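Side-chain contacts in cellulose binding protein (Clavibacter michiganensis, PDB 4JJO), which forms the expansin module of a larger, probably cellulose-hydrolysing protein and is associated with polysaccharide binding and plant cell wall loosening: residues I112-K115 / E116-R120; T151-G154 / Y155-P159. One frame throughout, in Å; residues are numbered along the deposited sequence. Where two conformers were deposited one is given.

Contact 1 of 2, residues I112-K115 / E116-R120; sequences IRVK and EGSSR
A type II beta turn runs from Lys115 to Ser118 and carries the chain off the end of strand 111-114. Both hydrogen bonds that close it end on one oxygen: Lys115 O receives Ser118 N at 3.1 Å, with an N-H...O angle of 153°, and Ser118 OG at 2.7 Å. The two donors come from the same face of the carbonyl plane, because Ser118 OG stands beside its own backbone N and anti to the carbonyl carbon (chi1 -65°). That hydroxyl is used a second time, taking a hydrogen bond from Gly124 N, so the turn is fastened to the start of the neighbouring strand 124-128 in the C-terminal expansin domain. Val114 CG1, beside its own carbonyl carbon, lies 3.2 Å from Ser118 CB, tighter than normal carbon packing. At the second position of the turn, Glu116 bends at chi2 (83°) and brings its carboxylate back toward Arg113. This acid was modelled in two conformers, so the link is tentative: a water accepts from Arg113 NH1 at 2.7 Å, in the guanidinium plane, and donates to Glu116 OE2 at 3.0 Å. Arg113 also donates from NH1 to Ile18 O and from NH2 to Gln126 OE1.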
loop_
_atom_site.group_PDB
_atom_site.type_symbol
_atom_site.label_atom_id
_atom_site.label_comp_id
_atom_site.label_asym_id
_atom_site.label_seq_id
_atom_site.Cartn_x
_atom_site.Cartn_y
_atom_site.Cartn_z
ATOM N N ILE A 112 -7.225 7.363 5.922
ATOM C CA ILE A 112 -7.476 7.884 4.588
ATOM C C ILE A 112 -6.711 9.183 4.412
ATOM O O ILE A 112 -6.782 10.065 5.269
ATOM C CB ILE A 112 -8.972 8.180 4.373
ATOM C CG1 ILE A 112 -9.805 6.903 4.505
ATOM C CG2 ILE A 112 -9.205 8.837 3.018
ATOM C CD1 ILE A 112 -9.411 5.803 3.560
ATOM N N ARG A 113 -5.972 9.297 3.314
ATOM C CA ARG A 113 -5.354 10.566 2.957
ATOM C C ARG A 113 -5.943 11.078 1.655
ATOM O O ARG A 113 -5.841 10.428 0.612
ATOM C CB ARG A 113 -3.833 10.444 2.826
ATOM C CG ARG A 113 -3.180 11.747 2.380
ATOM C CD ARG A 113 -1.666 11.741 2.512
ATOM N NE ARG A 113 -1.031 10.737 1.661
ATOM C CZ ARG A 113 0.209 10.826 1.188
ATOM N NH1 ARG A 113 0.966 11.877 1.470
ATOM N NH2 ARG A 113 0.694 9.858 0.423
ATOM N N VAL A 114 -6.574 12.242 1.724
ATOM C CA VAL A 114 -7.057 12.905 0.527
ATOM C C VAL A 114 -5.852 13.477 -0.205
ATOM O O VAL A 114 -4.981 14.090 0.411
ATOM C CB VAL A 114 -8.039 14.038 0.863
ATOM C CG1 VAL A 114 -8.486 14.738 -0.404
ATOM C CG2 VAL A 114 -9.238 13.493 1.622
ATOM N N LYS A 115 -5.796 13.266 -1.515
ATOM C CA LYS A 115 -4.679 13.745 -2.312
ATOM C C LYS A 115 -4.665 15.264 -2.346
ATOM O O LYS A 115 -5.718 15.901 -2.402
ATOM C CB LYS A 115 -4.778 13.218 -3.742
ATOM C CG LYS A 115 -3.514 13.454 -4.552
ATOM C CD LYS A 115 -3.654 12.993 -5.990
ATOM C CE LYS A 115 -2.320 13.115 -6.711
ATOM N NZ LYS A 115 -2.414 12.882 -8.178
ATOM N N GLU A 116 -3.473 15.848 -2.308
ATOM C CA GLU A 116 -3.306 17.287 -2.463
ATOM C C GLU A 116 -4.021 17.727 -3.736
ATOM O O GLU A 116 -3.917 17.049 -4.759
ATOM C CB GLU A 116 -1.818 17.637 -2.569
ATOM C CG GLU A 116 -1.025 17.505 -1.270
ATOM C CD GLU A 116 -0.563 16.083 -0.990
ATOM O OE1 GLU A 116 -0.913 15.165 -1.762
ATOM O OE2 GLU A 116 0.161 15.886 0.009
ATOM N N GLY A 117 -4.724 18.854 -3.684
ATOM C CA GLY A 117 -5.417 19.367 -4.852
ATOM C C GLY A 117 -6.855 18.905 -4.987
ATOM O O GLY A 117 -7.599 19.427 -5.818
ATOM N N SER A 118 -7.251 17.923 -4.184
ATOM C CA SER A 118 -8.608 17.388 -4.246
ATOM C C SER A 118 -9.655 18.457 -3.950
ATOM O O SER A 118 -9.405 19.401 -3.198
ATOM C CB SER A 118 -8.770 16.231 -3.258
ATOM O OG SER A 118 -7.949 15.131 -3.611
ATOM N N SER A 119 -10.823 18.294 -4.565
ATOM C CA SER A 119 -11.963 19.176 -4.356
ATOM C C SER A 119 -13.230 18.398 -4.702
ATOM O O SER A 119 -13.164 17.208 -5.004
ATOM C CB SER A 119 -11.848 20.417 -5.245
ATOM O OG SER A 119 -11.893 20.058 -6.615
ATOM N N ARG A 120 -14.381 19.059 -4.661
ATOM C CA ARG A 120 -15.629 18.409 -5.051
ATOM C C ARG A 120 -15.634 18.078 -6.544
ATOM O O ARG A 120 -16.325 17.157 -6.978
ATOM C CB ARG A 120 -16.835 19.287 -4.704
ATOM C CG ARG A 120 -17.140 19.378 -3.211
ATOM C CD ARG A 120 -17.800 20.702 -2.843
ATOM N NE ARG A 120 -19.091 20.888 -3.500
ATOM C CZ ARG A 120 -19.833 21.988 -3.394
ATOM N NH1 ARG A 120 -19.411 23.009 -2.660
ATOM N NH2 ARG A 120 -20.998 22.069 -4.023
HETATM O O HOH W 1 0.531 14.370 2.531
#

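Contact 2 of 2, residues T151-G154 / Y155-P159; sequences TDYG and YWVTP
Thr151 and Tyr155 pin the hairpin loop that joins strand 144-150 to strand 156-157, and Thr151 also starts an ST turn within it. Tyr155 O takes three donors. Thr151 N reaches it at 2.9 Å with an N-H...O angle of 163°, the threonine hydroxyl donates from above the carbonyl plane with OG1 3.0 Å from Tyr155 O, and a water adds a third bond at the same distance from Tyr155 O. The water's other hydrogen goes to Thr151 O, 2.6 Å from the water oxygen, so both carbonyls at the neck of the loop are served. With chi1 at 73° Thr151 OG1 stands between its backbone N and carbonyl carbon, close to both Tyr155 O, to which it donates, and Tyr153 N, from which it accepts at 3.2 Å. The same oxygen lies over the centre of the Tyr153 ring. Two carbonyls of the loop bond to side chains of the N-terminal domain, Asp152 O to Tyr42 OH and Tyr153 O to Ser24 OG, while Tyr153 OH has Lys115 NZ as a probable hydrogen-bond partner. The tyrosine rings are inclined at 46°, with Tyr155 CD2 at the edge of the Tyr153 ring, 3.7 Å from Tyr153 CE1. Beyond them Thr151 CG2 meets Val157 CG1 at 3.6 Å, the two side chains crossing nearly at right angles.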
loop_
_atom_site.group_PDB
_atom_site.type_symbol
_atom_site.label_atom_id
_atom_site.label_comp_id
_atom_site.label_asym_id
_atom_site.label_seq_id
_atom_site.Cartn_x
_atom_site.Cartn_y
_atom_site.Cartn_z
ATOM N N THR A 151 -5.847 4.127 -9.357
ATOM C CA THR A 151 -4.708 4.609 -10.133
ATOM C C THR A 151 -3.543 3.641 -9.973
ATOM O O THR A 151 -3.542 2.795 -9.077
ATOM C CB THR A 151 -4.233 6.007 -9.680
ATOM O OG1 THR A 151 -3.570 5.908 -8.413
ATOM C CG2 THR A 151 -5.398 6.984 -9.580
ATOM N N ASP A 152 -2.547 3.772 -10.839
ATOM C CA ASP A 152 -1.364 2.930 -10.757
ATOM C C ASP A 152 -0.311 3.538 -9.830
ATOM O O ASP A 152 0.822 3.064 -9.787
ATOM C CB ASP A 152 -0.777 2.700 -12.152
ATOM C CG ASP A 152 -0.198 3.962 -12.761
ATOM O OD1 ASP A 152 -0.368 5.053 -12.175
ATOM O OD2 ASP A 152 0.425 3.859 -13.836
ATOM N N TYR A 153 -0.682 4.581 -9.090
ATOM C CA TYR A 153 0.259 5.216 -8.168
ATOM C C TYR A 153 -0.232 5.271 -6.714
ATOM O O TYR A 153 0.268 6.059 -5.910
ATOM C CB TYR A 153 0.649 6.616 -8.660
ATOM C CG TYR A 153 -0.492 7.595 -8.791
ATOM C CD1 TYR A 153 -0.965 8.296 -7.691
ATOM C CD2 TYR A 153 -1.079 7.838 -10.024
ATOM C CE1 TYR A 153 -2.005 9.202 -7.811
ATOM C CE2 TYR A 153 -2.116 8.741 -10.156
ATOM C CZ TYR A 153 -2.577 9.417 -9.046
ATOM O OH TYR A 153 -3.606 10.320 -9.165
ATOM N N GLY A 154 -1.207 4.431 -6.378
ATOM C CA GLY A 154 -1.564 4.206 -4.988
ATOM C C GLY A 154 -2.769 4.971 -4.472
ATOM O O GLY A 154 -3.072 4.910 -3.280
ATOM N N TYR A 155 -3.453 5.687 -5.357
ATOM C CA TYR A 155 -4.656 6.415 -4.977
ATOM C C TYR A 155 -5.887 5.865 -5.687
ATOM O O TYR A 155 -5.788 5.035 -6.592
ATOM C CB TYR A 155 -4.517 7.902 -5.312
ATOM C CG TYR A 155 -3.801 8.718 -4.262
ATOM C CD1 TYR A 155 -4.516 9.487 -3.355
ATOM C CD2 TYR A 155 -2.413 8.729 -4.184
ATOM C CE1 TYR A 155 -3.871 10.243 -2.396
ATOM C CE2 TYR A 155 -1.759 9.482 -3.228
ATOM C CZ TYR A 155 -2.494 10.236 -2.336
ATOM O OH TYR A 155 -1.840 10.985 -1.386
ATOM N N TRP A 156 -7.045 6.349 -5.255
ATOM C CA TRP A 156 -8.316 6.059 -5.896
ATOM C C TRP A 156 -8.945 7.394 -6.255
ATOM O O TRP A 156 -9.055 8.269 -5.401
ATOM C CB TRP A 156 -9.229 5.295 -4.940
ATOM C CG TRP A 156 -8.737 3.933 -4.594
ATOM C CD1 TRP A 156 -7.779 3.616 -3.675
ATOM C CD2 TRP A 156 -9.183 2.693 -5.156
ATOM N NE1 TRP A 156 -7.599 2.254 -3.634
ATOM C CE2 TRP A 156 -8.449 1.665 -4.532
ATOM C CE3 TRP A 156 -10.130 2.354 -6.126
ATOM C CZ2 TRP A 156 -8.637 0.320 -4.845
ATOM C CZ3 TRP A 156 -10.314 1.020 -6.436
ATOM C CH2 TRP A 156 -9.571 0.019 -5.799
ATOM N N VAL A 157 -9.352 7.562 -7.508
ATOM C CA VAL A 157 -9.834 8.866 -7.961
ATOM C C VAL A 157 -11.287 8.852 -8.417
ATOM O O VAL A 157 -11.843 7.816 -8.778
ATOM C CB VAL A 157 -8.952 9.449 -9.089
ATOM C CG1 VAL A 157 -7.533 9.668 -8.587
ATOM C CG2 VAL A 157 -8.964 8.544 -10.309
ATOM N N THR A 158 -11.889 10.034 -8.395
ATOM C CA THR A 158 -13.293 10.202 -8.736
ATOM C C THR A 158 -13.489 10.297 -10.246
ATOM O O THR A 158 -12.768 11.027 -10.923
ATOM C CB THR A 158 -13.850 11.477 -8.082
ATOM O OG1 THR A 158 -13.026 12.592 -8.437
ATOM C CG2 THR A 158 -13.869 11.335 -6.562
ATOM N N PRO A 159 -14.468 9.551 -10.782
ATOM C CA PRO A 159 -14.832 9.628 -12.200
ATOM C C PRO A 159 -15.763 10.803 -12.475
ATOM O O PRO A 159 -16.003 11.151 -13.630
ATOM C CB PRO A 159 -15.569 8.309 -12.436
ATOM C CG PRO A 159 -16.197 8.012 -11.125
ATOM C CD PRO A 159 -15.243 8.517 -10.074
HETATM O O HOH W 2 -3.940 2.731 -6.471
#

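How the contacts relate
Contact 1 comes first along the chain, turning it out of strand 111-114 into the loop that leads to strand 124-128. Contact 2 follows later and closes the short loop between strands 144-150 and 156-157. They lie in series, neither enclosing nor crossing the other. In the antiparallel sheet of the C-terminal domain strand 124-128 lies between strands 111-114 and 156-157, and the centres of the two contacts are about 11 Å apart. Side chains bridge this gap: Lys115 CB packs at 3.4 Å on Tyr155 CE1, while the far end of the same lysine reaches Tyr153. Both contacts also reach residues of the N-terminal domain.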